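Local atomic coordinates of member of s1p family of ribosomal proteins (PDB entry 5YH1), a protein that probably acts as an exonuclease on nucleic acids, this chain being the manganese-binding DHH domain piece of the longer protein. Residues L202-A207 with D216-L221. Residues are numbered along the deposited sequence; the frame is centred on the assembly and turned at random.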
ATOM      1  N   LEU A 202      26.217 -18.229  -6.205  1.00 25.32           N
ATOM      2  CA  LEU A 202      26.097 -18.228  -7.673  1.00 25.53           C
ATOM      3  C   LEU A 202      26.217 -16.833  -8.275  1.00 24.67           C
ATOM      4  O   LEU A 202      26.944 -16.629  -9.252  1.00 24.35           O
ATOM      5  CB  LEU A 202      24.750 -18.788  -8.088  1.00 25.24           C
ATOM      6  CG  LEU A 202      24.480 -20.223  -7.694  1.00 25.91           C
ATOM      7  CD1 LEU A 202      23.001 -20.543  -7.881  1.00 26.24           C
ATOM      8  CD2 LEU A 202      25.364 -21.165  -8.510  1.00 26.38           C
ATOM      9  N   ALA A 203      25.511 -15.876  -7.675  1.00 23.88           N
ATOM     10  CA  ALA A 203      25.429 -14.529  -8.228  1.00 23.77           C
ATOM     11  C   ALA A 203      26.745 -13.797  -8.121  1.00 23.87           C
ATOM     12  O   ALA A 203      27.089 -12.988  -8.990  1.00 24.20           O
ATOM     13  CB  ALA A 203      24.327 -13.738  -7.539  1.00 23.62           C
ATOM     14  N   THR A 204      27.468 -14.038  -7.032  1.00 24.17           N
ATOM     15  CA  THR A 204      28.801 -13.450  -6.887  1.00 24.70           C
ATOM     16  C   THR A 204      29.730 -13.971  -7.984  1.00 24.34           C
ATOM     17  O   THR A 204      30.457 -13.190  -8.593  1.00 24.14           O
ATOM     18  CB  THR A 204      29.397 -13.717  -5.490  1.00 24.73           C
ATOM     19  OG1 THR A 204      28.601 -13.061  -4.496  1.00 23.98           O
ATOM     20  CG2 THR A 204      30.819 -13.203  -5.399  1.00 24.66           C
ATOM     21  N   GLU A 205      29.674 -15.269  -8.281  1.00 25.00           N
ATOM     22  CA  GLU A 205      30.514 -15.819  -9.362  1.00 25.66           C
ATOM     23  C   GLU A 205      30.084 -15.235 -10.714  1.00 27.09           C
ATOM     24  O   GLU A 205      30.931 -14.767 -11.483  1.00 27.88           O
ATOM     25  CB  GLU A 205      30.494 -17.344  -9.390  1.00 25.24           C
ATOM     26  CG  GLU A 205      30.975 -18.019  -8.104  1.00 26.01           C
ATOM     27  CD  GLU A 205      32.474 -17.872  -7.811  1.00 26.48           C
ATOM     28  OE1 GLU A 205      33.225 -17.274  -8.610  1.00 27.07           O
ATOM     29  OE2 GLU A 205      32.920 -18.367  -6.756  1.00 25.59           O
ATOM     30  N   VAL A 206      28.779 -15.193 -10.989  1.00 26.77           N
ATOM     31  CA  VAL A 206      28.313 -14.545 -12.223  1.00 25.63           C
ATOM     32  C   VAL A 206      28.826 -13.115 -12.288  1.00 25.82           C
ATOM     33  O   VAL A 206      29.323 -12.672 -13.339  1.00 26.67           O
ATOM     34  CB  VAL A 206      26.781 -14.562 -12.392  1.00 25.74           C
ATOM     35  CG1 VAL A 206      26.371 -13.724 -13.599  1.00 25.73           C
ATOM     36  CG2 VAL A 206      26.271 -15.982 -12.563  1.00 25.31           C
ATOM     37  N   ALA A 207      28.730 -12.397 -11.171  1.00 25.87           N
ATOM     38  CA  ALA A 207      29.188 -11.007 -11.127  1.00 26.25           C
ATOM     39  C   ALA A 207      30.665 -10.862 -11.502  1.00 27.08           C
ATOM     40  O   ALA A 207      31.050  -9.895 -12.155  1.00 28.00           O
ATOM     41  CB  ALA A 207      28.936 -10.398  -9.756  1.00 26.25           C
ATOM     42  N   ASP A 216      37.476  -8.097  -5.654  1.00 31.95           N
ATOM     43  CA  ASP A 216      37.983  -7.874  -4.298  1.00 31.97           C
ATOM     44  C   ASP A 216      36.925  -7.220  -3.411  1.00 31.07           C
ATOM     45  O   ASP A 216      36.856  -7.489  -2.218  1.00 29.96           O
ATOM     46  CB  ASP A 216      39.263  -7.035  -4.319  1.00 33.09           C
ATOM     47  CG  ASP A 216      40.487  -7.821  -4.813  1.00 34.84           C
ATOM     48  OD1 ASP A 216      40.450  -9.069  -4.918  1.00 35.98           O
ATOM     49  OD2 ASP A 216      41.509  -7.176  -5.093  1.00 37.29           O
ATOM     50  N   ARG A 217      36.090  -6.381  -4.009  1.00 31.13           N
ATOM     51  CA  ARG A 217      35.010  -5.719  -3.286  1.00 30.82           C
ATOM     52  C   ARG A 217      33.924  -6.694  -2.820  1.00 29.53           C
ATOM     53  O   ARG A 217      33.405  -6.551  -1.728  1.00 29.84           O
ATOM     54  CB  ARG A 217      34.391  -4.636  -4.174  1.00 33.16           C
ATOM     55  CG  ARG A 217      33.398  -3.741  -3.460  1.00 34.85           C
ATOM     56  CD  ARG A 217      32.826  -2.707  -4.403  1.00 36.67           C
ATOM     57  NE  ARG A 217      33.833  -1.731  -4.801  1.00 39.08           N
ATOM     58  CZ  ARG A 217      34.270  -0.726  -4.040  1.00 41.28           C
ATOM     59  NH1 ARG A 217      33.801  -0.529  -2.810  1.00 41.38           N
ATOM     60  NH2 ARG A 217      35.198   0.092  -4.519  1.00 43.24           N
ATOM     61  N   ILE A 218      33.596  -7.691  -3.638  1.00 29.27           N
ATOM     62  CA  ILE A 218      32.446  -8.567  -3.360  1.00 28.90           C
ATOM     63  C   ILE A 218      32.762 -10.008  -2.964  1.00 27.85           C
ATOM     64  O   ILE A 218      31.844 -10.770  -2.680  1.00 26.95           O
ATOM     65  CB  ILE A 218      31.476  -8.628  -4.566  1.00 29.14           C
ATOM     66  CG1 ILE A 218      32.081  -9.388  -5.745  1.00 29.82           C
ATOM     67  CG2 ILE A 218      31.065  -7.231  -5.000  1.00 29.78           C
ATOM     68  CD1 ILE A 218      31.101  -9.618  -6.870  1.00 30.37           C
ATOM     69  N   LYS A 219      34.034 -10.400  -2.937  1.00 27.43           N
ATOM     70  CA  LYS A 219      34.372 -11.821  -2.736  1.00 27.13           C
ATOM     71  C   LYS A 219      33.976 -12.387  -1.371  1.00 26.10           C
ATOM     72  O   LYS A 219      33.915 -13.606  -1.203  1.00 26.34           O
ATOM     73  CB  LYS A 219      35.854 -12.099  -3.023  1.00 28.07           C
ATOM     74  CG  LYS A 219      36.829 -11.348  -2.142  1.00 28.62           C
ATOM     75  CD  LYS A 219      38.230 -11.480  -2.695  1.00 30.49           C
ATOM     76  CE  LYS A 219      39.235 -10.742  -1.826  1.00 31.04           C
ATOM     77  NZ  LYS A 219      40.565 -10.802  -2.476  1.00 32.00           N
ATOM     78  N   HIS A 220      33.690 -11.511  -0.409  1.00 25.64           N
ATOM     79  CA  HIS A 220      33.142 -11.919   0.899  1.00 25.34           C
ATOM     80  C   HIS A 220      31.610 -12.081   0.957  1.00 25.68           C
ATOM     81  O   HIS A 220      31.069 -12.595   1.950  1.00 25.26           O
ATOM     82  CB  HIS A 220      33.574 -10.916   1.970  1.00 26.09           C
ATOM     83  CG  HIS A 220      32.871  -9.598   1.876  1.00 26.66           C
ATOM     84  ND1 HIS A 220      33.144  -8.675   0.889  1.00 26.72           N
ATOM     85  CD2 HIS A 220      31.889  -9.060   2.632  1.00 26.44           C
ATOM     86  CE1 HIS A 220      32.370  -7.620   1.051  1.00 26.54           C
ATOM     87  NE2 HIS A 220      31.600  -7.827   2.103  1.00 27.21           N
ATOM     88  N   LEU A 221      30.904 -11.644  -0.088  1.00 26.32           N
ATOM     89  CA  LEU A 221      29.428 -11.701  -0.096  1.00 25.30           C
ATOM     90  C   LEU A 221      28.870 -13.107   0.017  1.00 24.55           C
ATOM     91  O   LEU A 221      27.889 -13.326   0.728  1.00 24.14           O
ATOM     92  CB  LEU A 221      28.857 -10.995  -1.331  1.00 26.11           C
ATOM     93  CG  LEU A 221      29.109  -9.482  -1.408  1.00 26.38           C
ATOM     94  CD1 LEU A 221      28.318  -8.867  -2.550  1.00 26.69           C
ATOM     95  CD2 LEU A 221      28.755  -8.779  -0.108  1.00 27.27           C
TER
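I218 CD1 packs against both T204 and A207, one turn apart on helix 199-210. It lies 3.7 Å from A207 CB and 3.9 Å from T204 CG2. The T204 and I218 side chains run past one another in opposite directions. With OG1 beside the backbone N (chi1 -64°), T204 turns its methyl CG2, anti to that N, to I218; CG2 lies 3.8 Å from I218 O.

The polar atoms at the contact bond within their own helix or turn. T204 OG1 hydrogen-bonds to G200 O, one turn back in its helix, and meets L221 through CB alone, at 3.8 Å. I218 O accepts L221 N at 2.9 Å, in a type I turn from I218 to L221 that brings both side chains to the same helix.

Helix 199-210 thus packs on the short helix 215-218 and the turn after it, a local contact within the DHH domain. Helix 66-86, which carries the manganese ligand D67, touches both segments: A74 meets T204, and T70 meets L221. T204 lies about 12 Å from the manganese, side chain to ion. No hydrogen bond or salt bridge joins the two segments, so their buried contact rests on shape and van der Waals packing.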